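Local coordinates for uncharacterized protein (Pyrococcus furiosus, PDB 4XLZ) that probably removes an acetyl group from N,N'-diacetylchitobiose as a metal-dependent CE-14 family deacetylase, here with cadmium in its metal site, at residues K103-N108 and I128-P133; V136-P141 and F156-S161; E3-F8 and F12-K17. One frame throughout, in Å; residues are numbered along the deposited sequence.

Overall arrangement
The three contacts run from the core to the periphery of the subunit. The centre of interaction 2, a buried contact, lies about 7 Å from the centre of the chain; that of interaction 1, partly buried, about 13 Å; and that of interaction 3, on the N-terminal arm, about 31 Å. Interactions 1 and 2 belong to the same parallel sheet and its helices, and Ile-128 CD1 meets Ser-161 O at 4.2 Å where they touch. Their chemistry differs: interaction 1 is a charged, partly hydrated cluster at the strand outermost within this chain, interaction 2 apolar packing behind an inner strand. Interaction 3 combines a helical backbone bond with aromatic packing and, like interaction 2, touches the fourth subunit.

Interaction 1 (K103-N108 and I128-P133); sequences KIYWLN and IRKEKP
Between residues 103-108 and 128-133 the nearest alpha carbons are Lys-103 CA and Glu-131 CA, 11.1 Å apart, and long side chains bridge the distance. In this Rossmann-like alpha/beta fold strand 103-109 is the outermost on its side of the parallel sheet within the chain, and helix 118-131 belongs to the beta-alpha-beta crossover that returns to strand 135-139, beyond the two strands that began the sheet. Glu-131, at the C-terminal end of the helix, receives two donors on one oxygen. Lys-103 NZ forms a salt bridge to Glu-131 OE1 at 2.8 Å through the syn lone pair, whereas Tyr-105 OH donates to the same OE1 from the anti side, at a short 2.5 Å and 16° out of the carboxylate plane. The carboxylate oxygen lies at the edge of the tyrosine ring and in its plane, while the two flat groups are turned 80° to each other. Bends in Lys-103 at chi3 (-77°) and in Glu-131 at chi2 bring NZ and OE1 together beside the tyrosine hydroxyl. Lys-33 makes a salt bridge to the other oxygen, so two lysines probably stabilise the ionised carboxylate. Ile-127 and, from the second subunit, Asp-176 pack against Tyr-105. A water closes the cluster, accepting from Lys-103 NZ at 3.2 Å and donating to Glu-131 OE2 at 2.7 Å.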
loop_
_atom_site.group_PDB
_atom_site.type_symbol
_atom_site.label_atom_id
_atom_site.label_comp_id
_atom_site.label_asym_id
_atom_site.label_seq_id
_atom_site.Cartn_x
_atom_site.Cartn_y
_atom_site.Cartn_z
ATOM N N LYS A 103 -0.388 5.572 -33.458
ATOM C CA LYS A 103 -0.968 6.096 -32.193
ATOM C C LYS A 103 -0.328 5.304 -31.018
ATOM O O LYS A 103 -0.298 4.076 -31.069
ATOM C CB LYS A 103 -2.447 5.898 -32.151
ATOM C CG LYS A 103 -3.097 6.552 -30.918
ATOM C CD LYS A 103 -4.629 6.277 -30.869
ATOM C CE LYS A 103 -5.507 7.087 -31.807
ATOM N NZ LYS A 103 -7.044 7.022 -31.324
ATOM N N ILE A 104 0.133 6.082 -30.065
ATOM C CA ILE A 104 0.768 5.443 -28.839
ATOM C C ILE A 104 0.079 6.131 -27.646
ATOM O O ILE A 104 0.044 7.393 -27.545
ATOM C CB ILE A 104 2.250 5.756 -28.782
ATOM C CG1 ILE A 104 2.998 5.133 -30.041
ATOM C CG2 ILE A 104 2.805 5.109 -27.495
ATOM C CD1 ILE A 104 4.431 5.736 -30.172
ATOM N N TYR A 105 -0.471 5.305 -26.721
ATOM C CA TYR A 105 -0.870 5.832 -25.392
ATOM C C TYR A 105 0.249 5.601 -24.383
ATOM O O TYR A 105 0.717 4.429 -24.310
ATOM C CB TYR A 105 -2.083 5.067 -24.859
ATOM C CG TYR A 105 -3.359 5.324 -25.612
ATOM C CD1 TYR A 105 -3.706 4.601 -26.793
ATOM C CD2 TYR A 105 -4.289 6.234 -25.090
ATOM C CE1 TYR A 105 -4.946 4.855 -27.420
ATOM C CE2 TYR A 105 -5.490 6.481 -25.735
ATOM C CZ TYR A 105 -5.804 5.782 -26.849
ATOM O OH TYR A 105 -7.057 5.999 -27.474
ATOM N N TRP A 106 0.652 6.598 -23.711
ATOM C CA TRP A 106 1.754 6.529 -22.734
ATOM C C TRP A 106 1.160 6.557 -21.361
ATOM O O TRP A 106 0.573 7.580 -20.926
ATOM C CB TRP A 106 2.682 7.754 -22.853
ATOM C CG TRP A 106 3.358 7.851 -24.235
ATOM C CD1 TRP A 106 2.914 8.609 -25.300
ATOM C CD2 TRP A 106 4.517 7.184 -24.630
ATOM N NE1 TRP A 106 3.906 8.490 -26.356
ATOM C CE2 TRP A 106 4.823 7.587 -25.931
ATOM C CE3 TRP A 106 5.357 6.295 -23.966
ATOM C CZ2 TRP A 106 5.993 7.135 -26.608
ATOM C CZ3 TRP A 106 6.547 5.802 -24.604
ATOM C CH2 TRP A 106 6.805 6.259 -25.926
ATOM N N LEU A 107 1.214 5.469 -20.624
ATOM C CA LEU A 107 0.631 5.529 -19.231
ATOM C C LEU A 107 1.519 6.240 -18.301
ATOM O O LEU A 107 1.053 6.700 -17.225
ATOM C CB LEU A 107 0.431 4.089 -18.684
ATOM C CG LEU A 107 -0.531 3.237 -19.493
ATOM C CD1 LEU A 107 -0.916 2.022 -18.603
ATOM C CD2 LEU A 107 -1.864 3.919 -19.934
ATOM N N ASN A 108 2.858 6.348 -18.593
ATOM C CA ASN A 108 3.821 7.124 -17.839
ATOM C C ASN A 108 4.105 6.666 -16.389
ATOM O O ASN A 108 4.670 7.405 -15.664
ATOM C CB ASN A 108 3.441 8.666 -17.791
ATOM C CG ASN A 108 3.562 9.359 -19.215
ATOM O OD1 ASN A 108 2.607 9.987 -19.670
ATOM N ND2 ASN A 108 4.587 9.250 -19.733
ATOM N N ILE A 128 -9.111 0.203 -23.741
ATOM C CA ILE A 128 -9.753 -0.845 -24.446
ATOM C C ILE A 128 -11.208 -0.458 -24.767
ATOM O O ILE A 128 -11.645 -0.798 -25.860
ATOM C CB ILE A 128 -9.651 -2.205 -23.620
ATOM C CG1 ILE A 128 -8.138 -2.604 -23.621
ATOM C CG2 ILE A 128 -10.513 -3.323 -24.224
ATOM C CD1 ILE A 128 -7.891 -3.791 -22.628
ATOM N N ARG A 129 -11.884 0.091 -23.767
ATOM C CA ARG A 129 -13.290 0.415 -24.035
ATOM C C ARG A 129 -13.335 1.575 -24.991
ATOM O O ARG A 129 -14.318 1.563 -25.822
ATOM C CB ARG A 129 -13.987 0.767 -22.755
ATOM C CG ARG A 129 -14.210 -0.458 -21.860
ATOM C CD ARG A 129 -14.771 0.079 -20.505
ATOM N NE ARG A 129 -15.126 -1.152 -19.677
ATOM C CZ ARG A 129 -15.404 -1.108 -18.340
ATOM N NH1 ARG A 129 -15.817 -2.233 -17.745
ATOM N NH2 ARG A 129 -15.215 0.040 -17.659
ATOM N N LYS A 130 -12.435 2.514 -24.982
ATOM C CA LYS A 130 -12.484 3.652 -25.994
ATOM C C LYS A 130 -12.189 3.107 -27.392
ATOM O O LYS A 130 -12.913 3.430 -28.369
ATOM C CB LYS A 130 -11.461 4.666 -25.607
ATOM C CG LYS A 130 -11.358 5.825 -26.641
ATOM C CD LYS A 130 -12.515 6.761 -26.668
ATOM C CE LYS A 130 -12.249 7.793 -27.926
ATOM N NZ LYS A 130 -13.350 8.823 -27.715
ATOM N N GLU A 131 -11.153 2.263 -27.521
ATOM C CA GLU A 131 -10.693 1.910 -28.860
ATOM C C GLU A 131 -11.414 0.720 -29.394
ATOM O O GLU A 131 -11.415 0.511 -30.668
ATOM C CB GLU A 131 -9.147 1.659 -28.811
ATOM C CG GLU A 131 -8.323 2.885 -28.617
ATOM C CD GLU A 131 -8.210 3.827 -29.851
ATOM O OE1 GLU A 131 -7.594 4.842 -29.661
ATOM O OE2 GLU A 131 -8.792 3.422 -30.914
ATOM N N LYS A 132 -12.010 -0.167 -28.597
ATOM C CA LYS A 132 -12.717 -1.380 -29.024
ATOM C C LYS A 132 -11.867 -2.273 -29.936
ATOM O O LYS A 132 -12.255 -2.583 -31.112
ATOM C CB LYS A 132 -14.031 -0.943 -29.757
ATOM C CG LYS A 132 -14.956 -0.321 -28.744
ATOM C CD LYS A 132 -16.333 0.055 -29.408
ATOM C CE LYS A 132 -17.561 0.220 -28.404
ATOM N NZ LYS A 132 -17.976 -1.018 -27.436
ATOM N N PRO A 133 -10.644 -2.612 -29.552
ATOM C CA PRO A 133 -9.792 -3.388 -30.441
ATOM C C PRO A 133 -10.289 -4.805 -30.599
ATOM O O PRO A 133 -10.840 -5.507 -29.678
ATOM C CB PRO A 133 -8.419 -3.395 -29.705
ATOM C CG PRO A 133 -8.869 -3.363 -28.181
ATOM C CD PRO A 133 -9.957 -2.260 -28.277
HETATM O O HOH W 1 -8.234 4.761 -33.197
#

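Interaction 2 (V136-P141 and F156-S161); sequences VFAPDP and FLAIES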
loop_
_atom_site.group_PDB
_atom_site.type_symbol
_atom_site.label_atom_id
_atom_site.label_comp_id
_atom_site.label_asym_id
_atom_site.label_seq_id
_atom_site.Cartn_x
_atom_site.Cartn_y
_atom_site.Cartn_z
ATOM N N VAL A 136 -5.637 -7.967 -28.722
ATOM C CA VAL A 136 -4.607 -7.370 -27.805
ATOM C C VAL A 136 -3.386 -8.285 -27.702
ATOM O O VAL A 136 -3.598 -9.513 -27.533
ATOM C CB VAL A 136 -5.292 -7.134 -26.385
ATOM C CG1 VAL A 136 -4.195 -6.620 -25.393
ATOM C CG2 VAL A 136 -6.308 -6.081 -26.454
ATOM N N PHE A 137 -2.225 -7.667 -27.862
ATOM C CA PHE A 137 -0.960 -8.381 -27.718
ATOM C C PHE A 137 -0.265 -7.872 -26.426
ATOM O O PHE A 137 -0.276 -6.675 -26.136
ATOM C CB PHE A 137 -0.017 -8.043 -28.887
ATOM C CG PHE A 137 -0.490 -8.591 -30.234
ATOM C CD1 PHE A 137 -1.430 -7.890 -30.955
ATOM C CD2 PHE A 137 0.054 -9.766 -30.743
ATOM C CE1 PHE A 137 -1.898 -8.435 -32.231
ATOM C CE2 PHE A 137 -0.386 -10.302 -31.971
ATOM C CZ PHE A 137 -1.360 -9.615 -32.743
ATOM N N ALA A 138 0.360 -8.800 -25.715
ATOM C CA ALA A 138 1.103 -8.420 -24.489
ATOM C C ALA A 138 2.178 -9.481 -24.221
ATOM O O ALA A 138 2.079 -10.611 -24.761
ATOM C CB ALA A 138 0.095 -8.385 -23.281
ATOM N N PRO A 139 3.152 -9.185 -23.339
ATOM C CA PRO A 139 4.111 -10.252 -22.960
ATOM C C PRO A 139 3.485 -11.420 -22.252
ATOM O O PRO A 139 2.520 -11.201 -21.502
ATOM C CB PRO A 139 5.108 -9.546 -21.995
ATOM C CG PRO A 139 4.978 -8.031 -22.400
ATOM C CD PRO A 139 3.471 -7.886 -22.725
ATOM N N ASP A 140 4.027 -12.605 -22.420
ATOM C CA ASP A 140 3.563 -13.773 -21.670
ATOM C C ASP A 140 4.137 -13.659 -20.253
ATOM O O ASP A 140 5.346 -13.794 -20.059
ATOM C CB ASP A 140 4.170 -14.990 -22.413
ATOM C CG ASP A 140 3.810 -16.300 -21.760
ATOM O OD1 ASP A 140 3.998 -17.389 -22.424
ATOM O OD2 ASP A 140 3.346 -16.325 -20.590
ATOM N N PRO A 141 3.272 -13.470 -19.242
ATOM C CA PRO A 141 3.860 -13.273 -17.882
ATOM C C PRO A 141 4.353 -14.563 -17.274
ATOM O O PRO A 141 5.037 -14.417 -16.247
ATOM C CB PRO A 141 2.566 -12.741 -17.109
ATOM C CG PRO A 141 1.388 -13.495 -17.820
ATOM C CD PRO A 141 1.783 -13.424 -19.347
ATOM N N PHE A 156 0.300 -9.866 -16.892
ATOM C CA PHE A 156 -0.899 -10.226 -16.088
ATOM C C PHE A 156 -1.931 -9.140 -16.159
ATOM O O PHE A 156 -3.108 -9.453 -16.312
ATOM C CB PHE A 156 -0.443 -10.383 -14.590
ATOM C CG PHE A 156 0.306 -11.680 -14.285
ATOM C CD1 PHE A 156 -0.270 -12.907 -14.633
ATOM C CD2 PHE A 156 1.586 -11.558 -13.709
ATOM C CE1 PHE A 156 0.456 -14.109 -14.302
ATOM C CE2 PHE A 156 2.321 -12.775 -13.413
ATOM C CZ PHE A 156 1.727 -14.029 -13.731
ATOM N N LEU A 157 -1.519 -7.887 -16.026
ATOM C CA LEU A 157 -2.528 -6.779 -16.075
ATOM C C LEU A 157 -3.224 -6.728 -17.435
ATOM O O LEU A 157 -4.422 -6.403 -17.501
ATOM C CB LEU A 157 -1.879 -5.470 -15.793
ATOM C CG LEU A 157 -1.312 -5.292 -14.337
ATOM C CD1 LEU A 157 -0.349 -4.030 -14.317
ATOM C CD2 LEU A 157 -2.495 -5.055 -13.339
ATOM N N ALA A 158 -2.503 -7.048 -18.521
ATOM C CA ALA A 158 -3.183 -7.005 -19.827
ATOM C C ALA A 158 -4.230 -8.071 -19.972
ATOM O O ALA A 158 -5.366 -7.794 -20.364
ATOM C CB ALA A 158 -2.081 -7.240 -20.935
ATOM N N ILE A 159 -3.931 -9.311 -19.494
ATOM C CA ILE A 159 -4.867 -10.428 -19.594
ATOM C C ILE A 159 -6.092 -10.063 -18.740
ATOM O O ILE A 159 -7.234 -10.225 -19.146
ATOM C CB ILE A 159 -4.219 -11.719 -19.095
ATOM C CG1 ILE A 159 -3.136 -12.083 -20.108
ATOM C CG2 ILE A 159 -5.283 -12.848 -19.017
ATOM C CD1 ILE A 159 -2.178 -13.210 -19.549
ATOM N N GLU A 160 -5.830 -9.634 -17.497
ATOM C CA GLU A 160 -6.937 -9.278 -16.548
ATOM C C GLU A 160 -7.774 -8.204 -17.140
ATOM O O GLU A 160 -9.052 -8.229 -17.025
ATOM C CB GLU A 160 -6.315 -8.822 -15.244
ATOM C CG GLU A 160 -5.614 -9.997 -14.569
ATOM C CD GLU A 160 -4.500 -9.509 -13.560
ATOM O OE1 GLU A 160 -4.395 -8.317 -13.246
ATOM O OE2 GLU A 160 -3.684 -10.389 -13.151
ATOM N N SER A 161 -7.142 -7.169 -17.676
ATOM C CA SER A 161 -7.902 -5.984 -18.153
ATOM C C SER A 161 -8.732 -6.375 -19.379
ATOM O O SER A 161 -9.833 -5.804 -19.541
ATOM C CB SER A 161 -6.958 -4.878 -18.524
ATOM O OG SER A 161 -6.244 -4.465 -17.319
#
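Pro-141 lies on one face of the Phe-156 ring, its CB almost exactly above the centre: the CH-pi contact measures 3.5 Å from Pro-141 CB to the ring centroid and deviates only 2° from the ring normal. Pro-141 CG reaches over the rim, 3.6 Å from Phe-156 CD1. The aromatic group gets there because CG stands opposite the carbonyl carbon about CA-CB (chi1 -76°), bringing the ring round to the proline. On another side Ile-159 sends its CD1 to within 4.0 Å of Pro-141 CD, so the proline packs against both Phe-156 and Ile-159. The contact joins strand 135-139 and the loop that follows it to helix 149-164, the helix of the beta-alpha-beta unit leading on to strand 186-190 of the parallel sheet. His-151, near the start of this same helix, binds cadmium with His-40 and Asp-43. Further along, the methyls of Ala-138 and Ala-158 meet head-on, with CB to CB at 3.4 Å, tighter than ordinary van der Waals contact; the small residues let the helix lie close to the sheet. Trp-142 adds a T-shaped partner for Phe-156, and Arg-152 of the fourth subunit makes a cation-pi contact with that ring.

Interaction 3 (E3-F8 and F12-K17); sequences ENVSTF and FNKLLK
Phe-12 donates its backbone N-H to Phe-8 O across 2.7 Å, a nearly straight bond (176° at the hydrogen) that closes the first turn of helix 8-19, whose N-cap is Thr-7. The side chains of the same pair also pack: Phe-12 CB lies 4.1 Å from the centroid of the Phe-8 ring, a CH-pi contact over the face and offset toward the rim. The two rings then meet obliquely, planes at 45° and centroids 5.7 Å apart. In both residues CG stands opposite the backbone N, which swings the Phe-8 ring over the CB of Phe-12 and leads the Phe-12 ring onward, away from residues 3-8. Leu-266 packs on both side chains, while in the fourth subunit Phe-237 meets the Phe-8 ring edge-to-face and Glu-240 accepts from Phe-8 N. Two residues on, Lys-14 lays its aliphatic chain across Val-5, with Lys-14 CD 3.8 Å from Val-5 CG1; a turn at chi4 (77°) then carries the ammonium group to its salt bridge with Glu-18. At Leu-16 the helix goes on, its N bonded to Phe-12 O at 3.0 Å, and Lys-17 N bonds to Asn-13 O. One near-linear helical bond thus carries the polar part of the contact, whereas the Phe-8/Phe-12 and Val-5/Lys-14 packing is apolar, so residues 3-8 are held against residues 12-17 chiefly by carbon contacts.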
loop_
_atom_site.group_PDB
_atom_site.type_symbol
_atom_site.label_atom_id
_atom_site.label_comp_id
_atom_site.label_asym_id
_atom_site.label_seq_id
_atom_site.Cartn_x
_atom_site.Cartn_y
_atom_site.Cartn_z
ATOM N N GLU A 3 -22.014 -36.149 -23.145
ATOM C CA GLU A 3 -22.256 -37.489 -22.531
ATOM C C GLU A 3 -21.878 -38.628 -23.472
ATOM O O GLU A 3 -21.593 -39.712 -22.984
ATOM C CB GLU A 3 -23.742 -37.593 -22.183
ATOM C CG GLU A 3 -23.951 -36.776 -20.877
ATOM C CD GLU A 3 -25.338 -36.520 -20.677
ATOM O OE1 GLU A 3 -25.885 -35.537 -21.289
ATOM O OE2 GLU A 3 -25.891 -37.290 -19.900
ATOM N N ASN A 4 -21.709 -38.310 -24.732
ATOM C CA ASN A 4 -21.398 -39.396 -25.648
ATOM C C ASN A 4 -19.947 -39.574 -26.038
ATOM O O ASN A 4 -19.544 -40.615 -26.561
ATOM C CB ASN A 4 -22.349 -39.259 -26.847
ATOM C CG ASN A 4 -23.796 -39.661 -26.448
ATOM O OD1 ASN A 4 -24.046 -40.117 -25.292
ATOM N ND2 ASN A 4 -24.729 -39.378 -27.290
ATOM N N VAL A 5 -19.081 -38.709 -25.596
ATOM C CA VAL A 5 -17.627 -38.945 -25.749
ATOM C C VAL A 5 -17.159 -39.930 -24.697
ATOM O O VAL A 5 -17.749 -39.972 -23.564
ATOM C CB VAL A 5 -16.880 -37.581 -25.622
ATOM C CG1 VAL A 5 -17.204 -36.711 -26.835
ATOM C CG2 VAL A 5 -17.332 -36.804 -24.364
ATOM N N SER A 6 -16.116 -40.692 -25.024
ATOM C CA SER A 6 -15.698 -41.756 -24.158
ATOM C C SER A 6 -14.352 -41.588 -23.540
ATOM O O SER A 6 -14.010 -42.409 -22.682
ATOM C CB SER A 6 -15.563 -43.048 -25.071
ATOM O OG SER A 6 -16.859 -43.484 -25.146
ATOM N N THR A 7 -13.555 -40.742 -24.138
ATOM C CA THR A 7 -12.218 -40.567 -23.561
ATOM C C THR A 7 -11.940 -39.061 -23.407
ATOM O O THR A 7 -12.564 -38.232 -24.063
ATOM C CB THR A 7 -11.078 -41.082 -24.496
ATOM O OG1 THR A 7 -11.049 -40.375 -25.700
ATOM C CG2 THR A 7 -11.234 -42.604 -24.866
ATOM N N PHE A 8 -10.921 -38.753 -22.558
ATOM C CA PHE A 8 -10.652 -37.325 -22.350
ATOM C C PHE A 8 -10.167 -36.768 -23.663
ATOM O O PHE A 8 -10.484 -35.640 -24.049
ATOM C CB PHE A 8 -9.496 -37.204 -21.257
ATOM C CG PHE A 8 -8.856 -35.833 -21.301
ATOM C CD1 PHE A 8 -9.603 -34.730 -20.894
ATOM C CD2 PHE A 8 -7.579 -35.648 -21.840
ATOM C CE1 PHE A 8 -9.017 -33.435 -21.048
ATOM C CE2 PHE A 8 -6.987 -34.379 -22.010
ATOM C CZ PHE A 8 -7.730 -33.269 -21.573
ATOM N N PHE A 12 -11.623 -33.370 -25.103
ATOM C CA PHE A 12 -10.769 -32.259 -25.335
ATOM C C PHE A 12 -10.790 -31.738 -26.769
ATOM O O PHE A 12 -10.949 -30.543 -27.035
ATOM C CB PHE A 12 -9.314 -32.701 -24.927
ATOM C CG PHE A 12 -8.267 -31.637 -25.238
ATOM C CD1 PHE A 12 -7.996 -30.621 -24.272
ATOM C CD2 PHE A 12 -7.560 -31.681 -26.427
ATOM C CE1 PHE A 12 -6.971 -29.663 -24.540
ATOM C CE2 PHE A 12 -6.566 -30.744 -26.713
ATOM C CZ PHE A 12 -6.233 -29.765 -25.772
ATOM N N ASN A 13 -10.720 -32.689 -27.720
ATOM C CA ASN A 13 -10.763 -32.211 -29.113
ATOM C C ASN A 13 -12.122 -31.597 -29.464
ATOM O O ASN A 13 -12.245 -30.595 -30.179
ATOM C CB ASN A 13 -10.515 -33.444 -30.075
ATOM C CG ASN A 13 -9.085 -33.990 -30.020
ATOM O OD1 ASN A 13 -8.177 -33.304 -29.696
ATOM N ND2 ASN A 13 -8.916 -35.262 -30.361
ATOM N N LYS A 14 -13.193 -32.218 -28.977
ATOM C CA LYS A 14 -14.505 -31.654 -29.252
ATOM C C LYS A 14 -14.761 -30.283 -28.575
ATOM O O LYS A 14 -15.347 -29.346 -29.139
ATOM C CB LYS A 14 -15.573 -32.669 -28.831
ATOM C CG LYS A 14 -17.018 -32.283 -29.220
ATOM C CD LYS A 14 -17.968 -33.374 -28.590
ATOM C CE LYS A 14 -19.475 -32.929 -28.785
ATOM N NZ LYS A 14 -19.781 -33.256 -30.318
ATOM N N LEU A 15 -14.226 -30.171 -27.335
ATOM C CA LEU A 15 -14.365 -28.866 -26.620
ATOM C C LEU A 15 -13.633 -27.804 -27.466
ATOM O O LEU A 15 -14.151 -26.715 -27.685
ATOM C CB LEU A 15 -13.707 -29.016 -25.245
ATOM C CG LEU A 15 -13.754 -27.672 -24.446
ATOM C CD1 LEU A 15 -15.219 -27.357 -23.967
ATOM C CD2 LEU A 15 -12.804 -27.886 -23.191
ATOM N N LEU A 16 -12.397 -28.072 -27.898
ATOM C CA LEU A 16 -11.650 -27.031 -28.675
ATOM C C LEU A 16 -12.210 -26.751 -30.052
ATOM O O LEU A 16 -12.381 -25.598 -30.384
ATOM C CB LEU A 16 -10.188 -27.466 -28.861
ATOM C CG LEU A 16 -9.230 -27.303 -27.738
ATOM C CD1 LEU A 16 -7.974 -27.914 -28.458
ATOM C CD2 LEU A 16 -8.974 -25.838 -27.519
ATOM N N LYS A 17 -12.648 -27.782 -30.780
ATOM C CA LYS A 17 -13.081 -27.592 -32.197
ATOM C C LYS A 17 -14.448 -27.113 -32.264
ATOM O O LYS A 17 -14.760 -26.208 -33.013
ATOM C CB LYS A 17 -12.969 -28.945 -32.918
ATOM C CG LYS A 17 -13.428 -28.891 -34.433
ATOM C CD LYS A 17 -13.940 -30.374 -34.855
ATOM C CE LYS A 17 -14.673 -30.445 -36.195
ATOM N NZ LYS A 17 -13.808 -29.719 -37.143
#